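Local atomic coordinates of fructose-2,6-bisphosphatase TIGAR B (Danio rerio, PDB entry 3E9C), a protein that probably hydrolyses fructose-2,6-bisphosphate to fructose 6-phosphate and phosphate, thereby restraining glycolysis and diverting sugar into the pentose phosphate pathway. Residues T52-S57 / S77-I82. Residues are numbered along the deposited sequence; the frame is centred on the assembly and turned at random.
Sequences TNVFVS and SATEMI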
loop_
_atom_site.group_PDB
_atom_site.type_symbol
_atom_site.label_atom_id
_atom_site.label_comp_id
_atom_site.label_asym_id
_atom_site.label_seq_id
_atom_site.Cartn_x
_atom_site.Cartn_y
_atom_site.Cartn_z
ATOM N N THR A 52 -8.048 5.059 6.707
ATOM C CA THR A 52 -9.374 4.573 7.074
ATOM C C THR A 52 -9.391 3.039 7.205
ATOM O O THR A 52 -10.313 2.458 7.793
ATOM C CB THR A 52 -10.402 4.995 5.992
ATOM O OG1 THR A 52 -9.942 4.547 4.713
ATOM C CG2 THR A 52 -10.570 6.507 5.933
ATOM N N ASN A 53 -8.381 2.383 6.619
ATOM C CA ASN A 53 -8.252 0.926 6.651
ATOM C C ASN A 53 -6.773 0.544 6.697
ATOM O O ASN A 53 -5.938 1.193 6.064
ATOM C CB ASN A 53 -8.919 0.306 5.413
ATOM C CG ASN A 53 -10.361 0.726 5.266
ATOM O OD1 ASN A 53 -10.671 1.802 4.711
ATOM N ND2 ASN A 53 -11.267 -0.110 5.784
ATOM N N VAL A 54 -6.454 -0.498 7.462
ATOM C CA VAL A 54 -5.086 -0.976 7.592
ATOM C C VAL A 54 -5.082 -2.504 7.399
ATOM O O VAL A 54 -5.872 -3.210 8.032
ATOM C CB VAL A 54 -4.481 -0.602 8.981
ATOM C CG1 VAL A 54 -3.126 -1.282 9.179
ATOM C CG2 VAL A 54 -4.373 0.932 9.155
ATOM N N PHE A 55 -4.203 -2.980 6.515
ATOM C CA PHE A 55 -4.015 -4.403 6.237
ATOM C C PHE A 55 -2.545 -4.758 6.389
ATOM O O PHE A 55 -1.656 -4.001 5.958
ATOM C CB PHE A 55 -4.518 -4.751 4.841
ATOM C CG PHE A 55 -5.892 -4.222 4.563
ATOM C CD1 PHE A 55 -7.020 -4.882 5.039
ATOM C CD2 PHE A 55 -6.061 -3.047 3.837
ATOM C CE1 PHE A 55 -8.303 -4.366 4.795
ATOM C CE2 PHE A 55 -7.326 -2.534 3.597
ATOM C CZ PHE A 55 -8.441 -3.186 4.068
ATOM N N VAL A 56 -2.291 -5.897 7.021
ATOM C CA VAL A 56 -0.926 -6.268 7.393
ATOM C C VAL A 56 -0.758 -7.784 7.337
ATOM O O VAL A 56 -1.695 -8.521 7.628
ATOM C CB VAL A 56 -0.534 -5.662 8.787
ATOM C CG1 VAL A 56 -1.345 -6.301 9.912
ATOM C CG2 VAL A 56 0.947 -5.844 9.062
ATOM N N SER A 57 0.407 -8.263 6.910
ATOM C CA SER A 57 0.649 -9.702 6.948
ATOM C C SER A 57 0.618 -10.186 8.404
ATOM O O SER A 57 0.788 -9.386 9.327
ATOM C CB SER A 57 1.976 -10.065 6.291
ATOM O OG SER A 57 3.027 -10.035 7.216
ATOM N N SER A 77 -6.678 6.690 14.939
ATOM C CA SER A 77 -6.908 5.985 16.208
ATOM C C SER A 77 -8.086 5.014 16.193
ATOM O O SER A 77 -8.102 4.028 16.940
ATOM C CB SER A 77 -7.145 7.010 17.327
ATOM O OG SER A 77 -5.991 7.814 17.461
ATOM N N ALA A 78 -9.085 5.302 15.369
ATOM C CA ALA A 78 -10.298 4.495 15.364
ATOM C C ALA A 78 -10.284 3.459 14.243
ATOM O O ALA A 78 -11.301 2.815 13.971
ATOM C CB ALA A 78 -11.526 5.391 15.270
ATOM N N THR A 79 -9.138 3.319 13.583
ATOM C CA THR A 79 -8.980 2.355 12.500
ATOM C C THR A 79 -8.395 1.052 13.033
ATOM O O THR A 79 -7.333 1.056 13.659
ATOM C CB THR A 79 -8.077 2.918 11.384
ATOM O OG1 THR A 79 -8.681 4.096 10.836
ATOM C CG2 THR A 79 -7.868 1.881 10.257
ATOM N N GLU A 80 -9.100 -0.051 12.794
ATOM C CA GLU A 80 -8.649 -1.374 13.226
ATOM C C GLU A 80 -7.710 -2.008 12.191
ATOM O O GLU A 80 -7.921 -1.889 10.981
ATOM C CB GLU A 80 -9.844 -2.308 13.460
ATOM C CG GLU A 80 -10.699 -2.540 12.204
ATOM C CD GLU A 80 -11.706 -3.681 12.343
ATOM O OE1 GLU A 80 -11.783 -4.306 13.433
ATOM O OE2 GLU A 80 -12.418 -3.955 11.345
ATOM N N MET A 81 -6.684 -2.676 12.690
ATOM C CA MET A 81 -5.711 -3.370 11.876
ATOM C C MET A 81 -6.269 -4.746 11.508
ATOM O O MET A 81 -6.681 -5.500 12.395
ATOM C CB MET A 81 -4.434 -3.527 12.702
ATOM C CG MET A 81 -3.242 -4.130 11.979
ATOM S SD MET A 81 -1.782 -4.222 13.060
ATOM C CE MET A 81 -1.554 -2.511 13.440
ATOM N N ILE A 82 -6.289 -5.071 10.214
ATOM C CA ILE A 82 -6.725 -6.392 9.765
ATOM C C ILE A 82 -5.489 -7.197 9.349
ATOM O O ILE A 82 -4.702 -6.735 8.510
ATOM C CB ILE A 82 -7.689 -6.305 8.556
ATOM C CG1 ILE A 82 -8.998 -5.574 8.910
ATOM C CG2 ILE A 82 -7.976 -7.687 8.005
ATOM C CD1 ILE A 82 -9.853 -6.281 9.937
HETATM O O HOH W 1 -8.839 -1.918 8.610
#
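Ile82 and Val54 join the edge strand 81-83 to strand 53-56 in a parallel pairing, the two strands of a beta-alpha-beta unit, connected through helix 60-71, in the histidine phosphatase fold. Ile82 N donates to Val54 O over 2.9 Å in a nearly straight bond (165° at the hydrogen). Two residues on, Val56 N donates to Ile82 O at 3.0 Å, and the same carbonyl also receives a CA-H...O contact from Phe55 CA. Where the strands diverge toward Thr79, a water takes over: it accepts from Val54 N at 3.0 Å and donates to Glu80 O. Thr79 itself gives no polar bond to segment 52-57; its OG1 is hydrogen-bonded to Phe51 O, while CG2, held anti to the backbone N (chi1 -61° for OG1), lies 3.5 Å from Thr52 O and 3.8 Å from Val54 CG2. A glycine here would probably leave Phe51 O without its hydroxyl partner and open a gap beside Val54 CG2. On the opposite face from Val54, Phe55 and Ile82 lie side by side, with helix 125-147 packed against the Phe55 ring. Past the strand end, Ser57 OG hydrogen-bonds NE2 of His183, the inferred transition-state stabiliser. On the face toward helix 60-71, the extended start of Met81 brings its CG to 3.5 Å from Val56 CG1, while chi3 of -60°, about the CG-SD bond, turns CE aside.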